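Local coordinates for Rod shape determining protein RodA (Thermus thermophilus, PDB 6BAR), which probably polymerises lipid-linked disaccharide-peptide precursors into peptidoglycan glycan strands during cell-wall elongation, as a membrane glycosyltransferase of the SEDS family, at residues 65-76 with 109-120; 136-147 with 159-167. One frame throughout, in Å; residues are numbered along the deposited sequence.

Contact 1. Residues 65-76 with 109-120; sequences LFGLAYPLYGAS and LAKLGLLLALAK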
# COMPACT_ATOMS: atom_id res chain seq x y z
N LEU A 65 -18.21 5.02 3.01
CA LEU A 65 -16.89 4.80 2.41
C LEU A 65 -17.00 4.49 0.92
O LEU A 65 -16.24 5.02 0.11
CB LEU A 65 -16.16 3.67 3.14
CG LEU A 65 -14.73 3.40 2.66
CD1 LEU A 65 -13.87 4.64 2.82
CD2 LEU A 65 -14.08 2.22 3.39
N PHE A 66 -17.93 3.61 0.54
CA PHE A 66 -18.10 3.35 -0.88
C PHE A 66 -18.95 4.41 -1.58
O PHE A 66 -18.94 4.46 -2.82
CB PHE A 66 -18.71 1.96 -1.11
CG PHE A 66 -17.69 0.87 -1.18
CD1 PHE A 66 -17.09 0.39 -0.03
CD2 PHE A 66 -17.31 0.32 -2.41
CE1 PHE A 66 -16.14 -0.62 -0.08
CE2 PHE A 66 -16.36 -0.69 -2.47
CZ PHE A 66 -15.78 -1.17 -1.30
N GLY A 67 -19.66 5.25 -0.84
CA GLY A 67 -20.24 6.43 -1.45
C GLY A 67 -19.20 7.43 -1.89
O GLY A 67 -19.43 8.18 -2.85
N LEU A 68 -18.06 7.46 -1.20
CA LEU A 68 -16.92 8.31 -1.53
C LEU A 68 -15.97 7.69 -2.54
O LEU A 68 -14.87 8.21 -2.73
CB LEU A 68 -16.13 8.64 -0.26
CG LEU A 68 -16.87 9.52 0.72
CD1 LEU A 68 -16.06 9.67 1.99
CD2 LEU A 68 -17.12 10.86 0.06
N ALA A 69 -16.36 6.59 -3.19
CA ALA A 69 -15.44 5.89 -4.07
C ALA A 69 -15.03 6.76 -5.25
O ALA A 69 -13.85 6.80 -5.62
CB ALA A 69 -16.08 4.59 -4.56
N TYR A 70 -15.98 7.48 -5.84
CA TYR A 70 -15.72 8.28 -7.02
C TYR A 70 -15.16 9.66 -6.65
O TYR A 70 -14.22 10.13 -7.32
CB TYR A 70 -17.00 8.40 -7.85
CG TYR A 70 -17.47 7.08 -8.46
CD1 TYR A 70 -16.59 6.02 -8.65
CD2 TYR A 70 -18.80 6.90 -8.86
CE1 TYR A 70 -17.01 4.81 -9.21
CE2 TYR A 70 -19.22 5.70 -9.42
CZ TYR A 70 -18.33 4.66 -9.59
OH TYR A 70 -18.75 3.47 -10.14
N PRO A 71 -15.68 10.35 -5.62
CA PRO A 71 -15.04 11.61 -5.22
C PRO A 71 -13.59 11.46 -4.78
O PRO A 71 -12.75 12.30 -5.13
CB PRO A 71 -15.93 12.12 -4.07
CG PRO A 71 -17.24 11.51 -4.33
CD PRO A 71 -16.95 10.15 -4.90
N LEU A 72 -13.25 10.41 -4.03
CA LEU A 72 -11.86 10.25 -3.63
C LEU A 72 -10.97 9.99 -4.85
O LEU A 72 -9.84 10.50 -4.90
CB LEU A 72 -11.72 9.13 -2.60
CG LEU A 72 -12.38 9.43 -1.24
CD1 LEU A 72 -12.09 8.33 -0.23
CD2 LEU A 72 -11.96 10.79 -0.70
N TYR A 73 -11.47 9.25 -5.84
CA TYR A 73 -10.71 9.01 -7.06
C TYR A 73 -10.45 10.31 -7.82
O TYR A 73 -9.33 10.57 -8.27
CB TYR A 73 -11.45 8.00 -7.94
CG TYR A 73 -10.88 7.84 -9.34
CD1 TYR A 73 -9.80 7.00 -9.57
CD2 TYR A 73 -11.43 8.50 -10.42
CE1 TYR A 73 -9.28 6.83 -10.84
CE2 TYR A 73 -10.93 8.34 -11.69
CZ TYR A 73 -9.85 7.50 -11.90
OH TYR A 73 -9.33 7.34 -13.16
N GLY A 74 -11.49 11.12 -7.98
CA GLY A 74 -11.30 12.41 -8.63
C GLY A 74 -10.32 13.30 -7.90
O GLY A 74 -9.50 13.99 -8.52
N ALA A 75 -10.39 13.31 -6.56
CA ALA A 75 -9.50 14.17 -5.78
C ALA A 75 -8.05 13.69 -5.86
O ALA A 75 -7.12 14.49 -5.87
CB ALA A 75 -9.97 14.23 -4.33
N SER A 76 -7.85 12.37 -5.93
CA SER A 76 -6.50 11.88 -6.12
C SER A 76 -5.99 12.19 -7.52
O SER A 76 -4.80 12.48 -7.70
CB SER A 76 -6.43 10.38 -5.83
OG SER A 76 -7.38 9.65 -6.58
N LEU A 109 -3.15 8.43 -1.73
CA LEU A 109 -4.53 8.77 -2.03
C LEU A 109 -4.97 8.19 -3.37
O LEU A 109 -6.11 7.73 -3.51
CB LEU A 109 -4.71 10.29 -2.03
CG LEU A 109 -6.14 10.81 -2.15
CD1 LEU A 109 -6.99 10.21 -1.06
CD2 LEU A 109 -6.16 12.33 -2.09
N ALA A 110 -4.08 8.19 -4.36
CA ALA A 110 -4.40 7.58 -5.65
C ALA A 110 -4.67 6.09 -5.49
O ALA A 110 -5.66 5.57 -6.01
CB ALA A 110 -3.28 7.82 -6.65
N LYS A 111 -3.79 5.38 -4.78
CA LYS A 111 -3.97 3.94 -4.61
C LYS A 111 -5.32 3.63 -3.98
O LYS A 111 -6.11 2.83 -4.51
CB LYS A 111 -2.83 3.34 -3.77
CG LYS A 111 -1.45 3.49 -4.40
CD LYS A 111 -0.45 2.47 -3.85
CE LYS A 111 -0.17 2.68 -2.38
NZ LYS A 111 0.55 3.94 -2.12
N LEU A 112 -5.63 4.29 -2.85
CA LEU A 112 -6.89 4.00 -2.17
C LEU A 112 -8.10 4.41 -3.02
O LEU A 112 -9.07 3.66 -3.14
CB LEU A 112 -6.93 4.67 -0.79
CG LEU A 112 -5.80 4.20 0.15
CD1 LEU A 112 -5.87 4.85 1.54
CD2 LEU A 112 -5.77 2.67 0.27
N GLY A 113 -8.05 5.61 -3.62
CA GLY A 113 -9.15 6.06 -4.45
C GLY A 113 -9.41 5.16 -5.64
O GLY A 113 -10.56 4.86 -5.96
N LEU A 114 -8.35 4.71 -6.31
CA LEU A 114 -8.53 3.82 -7.46
C LEU A 114 -9.05 2.46 -7.03
O LEU A 114 -9.91 1.89 -7.70
CB LEU A 114 -7.23 3.66 -8.24
CG LEU A 114 -7.38 2.83 -9.53
CD1 LEU A 114 -8.45 3.41 -10.43
CD2 LEU A 114 -6.06 2.73 -10.28
N LEU A 115 -8.56 1.93 -5.90
CA LEU A 115 -9.09 0.66 -5.41
C LEU A 115 -10.58 0.76 -5.14
O LEU A 115 -11.37 -0.08 -5.59
CB LEU A 115 -8.33 0.21 -4.16
CG LEU A 115 -6.94 -0.40 -4.39
CD1 LEU A 115 -6.26 -0.76 -3.08
CD2 LEU A 115 -7.03 -1.62 -5.30
N LEU A 116 -11.00 1.82 -4.44
CA LEU A 116 -12.43 2.01 -4.15
C LEU A 116 -13.24 2.20 -5.43
O LEU A 116 -14.29 1.58 -5.60
CB LEU A 116 -12.63 3.20 -3.21
CG LEU A 116 -12.26 2.91 -1.76
CD1 LEU A 116 -12.38 4.16 -0.89
CD2 LEU A 116 -13.14 1.80 -1.23
N ALA A 117 -12.77 3.07 -6.33
CA ALA A 117 -13.52 3.37 -7.55
C ALA A 117 -13.68 2.13 -8.41
O ALA A 117 -14.77 1.86 -8.92
CB ALA A 117 -12.82 4.49 -8.33
N LEU A 118 -12.61 1.35 -8.58
CA LEU A 118 -12.70 0.16 -9.41
C LEU A 118 -13.55 -0.91 -8.75
O LEU A 118 -14.34 -1.59 -9.43
CB LEU A 118 -11.29 -0.37 -9.72
CG LEU A 118 -11.16 -1.16 -11.03
CD1 LEU A 118 -11.66 -0.34 -12.22
CD2 LEU A 118 -9.73 -1.62 -11.25
N ALA A 119 -13.43 -1.07 -7.43
CA ALA A 119 -14.27 -2.04 -6.73
C ALA A 119 -15.74 -1.71 -6.89
O ALA A 119 -16.56 -2.60 -7.18
CB ALA A 119 -13.88 -2.11 -5.25
N LYS A 120 -16.12 -0.44 -6.71
CA LYS A 120 -17.52 -0.06 -6.81
C LYS A 120 -18.02 -0.17 -8.25
O LYS A 120 -19.10 -0.71 -8.50
CB LYS A 120 -17.75 1.35 -6.27
CG LYS A 120 -19.22 1.80 -6.31
CD LYS A 120 -19.39 3.27 -5.89
CE LYS A 120 -20.86 3.70 -5.90
NZ LYS A 120 -21.06 5.12 -5.48

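Contact 2. Residues 136-147 with 159-167; sequences PALLTLPVVGLL and VLFGVFVVV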
# COMPACT_ATOMS: atom_id res chain seq x y z
N PRO A 136 -11.69 -0.47 -16.61
CA PRO A 136 -10.43 -0.42 -15.84
C PRO A 136 -9.36 0.38 -16.55
O PRO A 136 -8.57 1.07 -15.88
CB PRO A 136 -10.03 -1.89 -15.70
CG PRO A 136 -11.23 -2.67 -16.04
CD PRO A 136 -12.02 -1.86 -17.01
N ALA A 137 -9.32 0.33 -17.88
CA ALA A 137 -8.37 1.15 -18.63
C ALA A 137 -8.59 2.64 -18.38
O ALA A 137 -7.66 3.35 -17.99
CB ALA A 137 -8.48 0.84 -20.13
N LEU A 138 -9.80 3.14 -18.64
CA LEU A 138 -9.98 4.58 -18.51
C LEU A 138 -10.00 5.04 -17.06
O LEU A 138 -9.92 6.24 -16.81
CB LEU A 138 -11.26 5.04 -19.21
CG LEU A 138 -12.63 4.48 -18.79
CD1 LEU A 138 -13.32 5.35 -17.74
CD2 LEU A 138 -13.50 4.32 -20.03
N LEU A 139 -10.11 4.12 -16.10
CA LEU A 139 -9.99 4.52 -14.71
C LEU A 139 -8.56 4.45 -14.18
O LEU A 139 -8.23 5.17 -13.24
CB LEU A 139 -10.90 3.66 -13.83
CG LEU A 139 -12.40 3.96 -13.96
CD1 LEU A 139 -13.16 3.07 -13.00
CD2 LEU A 139 -12.69 5.43 -13.69
N THR A 140 -7.70 3.61 -14.78
CA THR A 140 -6.32 3.45 -14.35
C THR A 140 -5.34 4.33 -15.13
O THR A 140 -4.37 4.83 -14.56
CB THR A 140 -5.88 1.99 -14.50
OG1 THR A 140 -6.76 1.15 -13.75
CG2 THR A 140 -4.45 1.80 -13.99
N LEU A 141 -5.57 4.50 -16.44
CA LEU A 141 -4.59 5.22 -17.25
C LEU A 141 -4.33 6.64 -16.77
O LEU A 141 -3.16 7.03 -16.74
CB LEU A 141 -5.01 5.19 -18.72
CG LEU A 141 -4.81 3.83 -19.41
CD1 LEU A 141 -5.23 3.90 -20.87
CD2 LEU A 141 -3.37 3.35 -19.28
N PRO A 142 -5.33 7.45 -16.40
CA PRO A 142 -4.98 8.77 -15.85
C PRO A 142 -4.06 8.70 -14.64
O PRO A 142 -3.11 9.48 -14.54
CB PRO A 142 -6.35 9.38 -15.50
CG PRO A 142 -7.30 8.69 -16.41
CD PRO A 142 -6.79 7.28 -16.50
N VAL A 143 -4.28 7.73 -13.75
CA VAL A 143 -3.45 7.60 -12.56
C VAL A 143 -2.03 7.19 -12.93
O VAL A 143 -1.05 7.81 -12.50
CB VAL A 143 -4.07 6.62 -11.55
CG1 VAL A 143 -3.24 6.56 -10.28
CG2 VAL A 143 -5.50 7.04 -11.23
N VAL A 144 -1.88 6.13 -13.74
CA VAL A 144 -0.55 5.66 -14.09
C VAL A 144 0.20 6.70 -14.92
O VAL A 144 1.41 6.89 -14.76
CB VAL A 144 -0.64 4.30 -14.82
CG1 VAL A 144 0.59 4.07 -15.69
CG2 VAL A 144 -0.78 3.17 -13.81
N GLY A 145 -0.52 7.41 -15.79
CA GLY A 145 0.11 8.44 -16.59
C GLY A 145 0.58 9.62 -15.76
O GLY A 145 1.70 10.11 -15.94
N LEU A 146 -0.25 10.08 -14.82
CA LEU A 146 0.20 11.14 -13.92
C LEU A 146 1.25 10.65 -12.93
O LEU A 146 1.96 11.47 -12.34
CB LEU A 146 -0.99 11.75 -13.17
CG LEU A 146 -1.65 12.94 -13.85
CD1 LEU A 146 -2.15 12.57 -15.24
CD2 LEU A 146 -2.79 13.45 -13.00
N LEU A 147 1.35 9.34 -12.73
CA LEU A 147 2.45 8.82 -11.92
C LEU A 147 3.75 8.75 -12.72
O LEU A 147 4.82 8.85 -12.13
CB LEU A 147 2.09 7.44 -11.35
CG LEU A 147 1.20 7.35 -10.10
CD1 LEU A 147 0.91 5.89 -9.73
CD2 LEU A 147 1.79 8.11 -8.92
N VAL A 159 0.25 0.49 -8.37
CA VAL A 159 -1.11 0.77 -8.82
C VAL A 159 -1.54 -0.22 -9.90
O VAL A 159 -2.61 -0.84 -9.80
CB VAL A 159 -1.21 2.22 -9.32
CG1 VAL A 159 -2.50 2.43 -10.10
CG2 VAL A 159 -1.13 3.19 -8.15
N LEU A 160 -0.72 -0.38 -10.94
CA LEU A 160 -1.08 -1.25 -12.04
C LEU A 160 -1.27 -2.69 -11.57
O LEU A 160 -2.21 -3.37 -11.98
CB LEU A 160 -0.02 -1.18 -13.14
CG LEU A 160 -0.36 -1.82 -14.49
CD1 LEU A 160 -1.74 -1.38 -14.97
CD2 LEU A 160 0.70 -1.47 -15.52
N PHE A 161 -0.38 -3.16 -10.69
CA PHE A 161 -0.50 -4.53 -10.22
C PHE A 161 -1.74 -4.71 -9.35
O PHE A 161 -2.39 -5.76 -9.41
CB PHE A 161 0.75 -4.94 -9.46
CG PHE A 161 0.66 -6.30 -8.88
CD1 PHE A 161 0.93 -7.40 -9.66
CD2 PHE A 161 0.26 -6.48 -7.57
CE1 PHE A 161 0.83 -8.67 -9.13
CE2 PHE A 161 0.15 -7.74 -7.03
CZ PHE A 161 0.44 -8.84 -7.81
N GLY A 162 -2.07 -3.72 -8.53
CA GLY A 162 -3.33 -3.76 -7.83
C GLY A 162 -4.51 -3.91 -8.77
O GLY A 162 -5.36 -4.78 -8.58
N VAL A 163 -4.56 -3.06 -9.80
CA VAL A 163 -5.63 -3.16 -10.79
C VAL A 163 -5.65 -4.55 -11.41
O VAL A 163 -6.72 -5.12 -11.66
CB VAL A 163 -5.49 -2.07 -11.87
CG1 VAL A 163 -6.45 -2.35 -13.02
CG2 VAL A 163 -5.76 -0.70 -11.29
N PHE A 164 -4.47 -5.11 -11.68
CA PHE A 164 -4.41 -6.47 -12.18
C PHE A 164 -5.09 -7.43 -11.22
O PHE A 164 -5.85 -8.31 -11.64
CB PHE A 164 -2.96 -6.91 -12.40
CG PHE A 164 -2.78 -8.40 -12.37
CD1 PHE A 164 -3.16 -9.19 -13.45
CD2 PHE A 164 -2.26 -9.03 -11.25
CE1 PHE A 164 -3.01 -10.56 -13.41
CE2 PHE A 164 -2.11 -10.40 -11.20
CZ PHE A 164 -2.49 -11.17 -12.29
N VAL A 165 -4.82 -7.30 -9.93
CA VAL A 165 -5.38 -8.24 -8.97
C VAL A 165 -6.90 -8.11 -8.92
O VAL A 165 -7.63 -9.11 -8.92
CB VAL A 165 -4.74 -8.04 -7.58
CG1 VAL A 165 -5.39 -8.94 -6.55
CG2 VAL A 165 -3.25 -8.33 -7.65
N VAL A 166 -7.40 -6.87 -8.90
CA VAL A 166 -8.84 -6.63 -8.89
C VAL A 166 -9.49 -7.26 -10.12
O VAL A 166 -10.49 -7.99 -10.02
CB VAL A 166 -9.13 -5.12 -8.83
CG1 VAL A 166 -10.61 -4.83 -9.10
CG2 VAL A 166 -8.71 -4.55 -7.49
N VAL A 167 -8.94 -6.97 -11.30
CA VAL A 167 -9.49 -7.52 -12.53
C VAL A 167 -9.43 -9.05 -12.52
O VAL A 167 -10.41 -9.72 -12.85
CB VAL A 167 -8.77 -6.90 -13.74
CG1 VAL A 167 -8.93 -7.75 -14.98
CG2 VAL A 167 -9.29 -5.48 -13.99

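Contact 1. Residues 65-76 with 109-120
Leu116 of segment 109-120 fits as a knob into a hole lined by Leu65, Phe66, Ala69 and Leu72, and apolar contact dominates here. Its CD2 stands over one face of the Phe66 ring, 4.1 Å from the ring centroid and 16° off the normal, a CH-pi contact. Its other methyl, CD1, touches Leu65 CD1 and Leu72 CD1. Ala119 CB and Lys120 CB meet the edge of the same phenylalanine ring. Gly113, having no side chain, lies against Tyr73 and the Leu72 backbone, its CA 4.2 Å from Tyr73 CA; the small pairs Ala69 with Ala117 and Ser76 with Ala110 flank this close approach. Tyr73 and Leu114 lie side by side and point the same way.

Polar and cationic contacts gather at Lys120. With CG anti to the backbone N (chi1 -178°) and the rest of the chain extended, it runs past Phe66 in the opposite direction, and NZ makes a weak hydrogen bond to Phe66 O at 3.5 Å. The same NZ is 4.8 Å from the Tyr70 ring centroid, an off-centre cation-pi contact.

The axes of helices 69-76 and 109-120 approach to 7.8 Å at 143°, close, roughly antiparallel packing in a polytopic membrane protein; 69-76 belongs to a predicted transmembrane helix. Helix 131-148 receives Tyr73, Ala110 and Leu114, helix 294-319 meets Phe66 and Leu116, and helix 336-354 packs on Leu65.

Contact 2. Residues 136-147 with 159-167
Val159 inserts as a knob among Thr140, Val143, Val144 and Leu147, where two consecutive antiparallel helices form a helical hairpin within the membrane-embedded SEDS fold. The segment axes stay 10.7 Å apart at closest and run nearly antiparallel, at 165°, so that side chains alone bridge the gap. Val159 divides its branches: CG1, anti to the backbone N (chi1 166°), is 4.2 Å from both Val143 CG1 and Val144 CG2, while CG2 turns to Leu147 CD1 at 3.7 Å. The approaches differ, since Val143 crosses Val159 at about a right angle whereas Val144 slides past it in the opposite direction. Toward the other end, Pro136 and Val167 also cross nearly perpendicularly, the proline CG lying 4.0 Å from Val167 CG2.

Between these clusters Thr140 and Val163 reach toward each other tip to tip, with both OG1 and CG2 of the threonine beside the valine methyl CG2. Thr140 OG1 also donates a hydrogen bond to Pro136 O, at 2.8 Å. Replacing Thr140 by an alanine would probably open a gap opposite Val163 and leave Pro136 O without its side-chain donor. Leu114 of helix 106-121 touches Val159 and Val163. Pro136 O accepts two bonds from one residue: Thr140 N approaches from one face of the carbonyl plane, and OG1 from the opposite face, tilted 26° from the plane.

How the contacts relate
Contact 1 buries 814 Å² between its segments and contact 2 only 312 Å², in keeping with axis separations of 7.8 and 10.7 Å. Contact 2 is the more buried: none of its touching residues is exposed, whereas contact 1 is partly buried and has exposed Tyr70 and Gly67 near its lysine end. Their chemistry follows, with aromatic and cationic groups joining the aliphatic core of contact 1, and almost purely aliphatic packing in contact 2. They share no helix but touch directly. Helix 106-121, which belongs to contact 1, also packs on both helices of contact 2, and Tyr73 OH probably hydrogen-bonds to Leu139 O, joining 65-76 to 136-147.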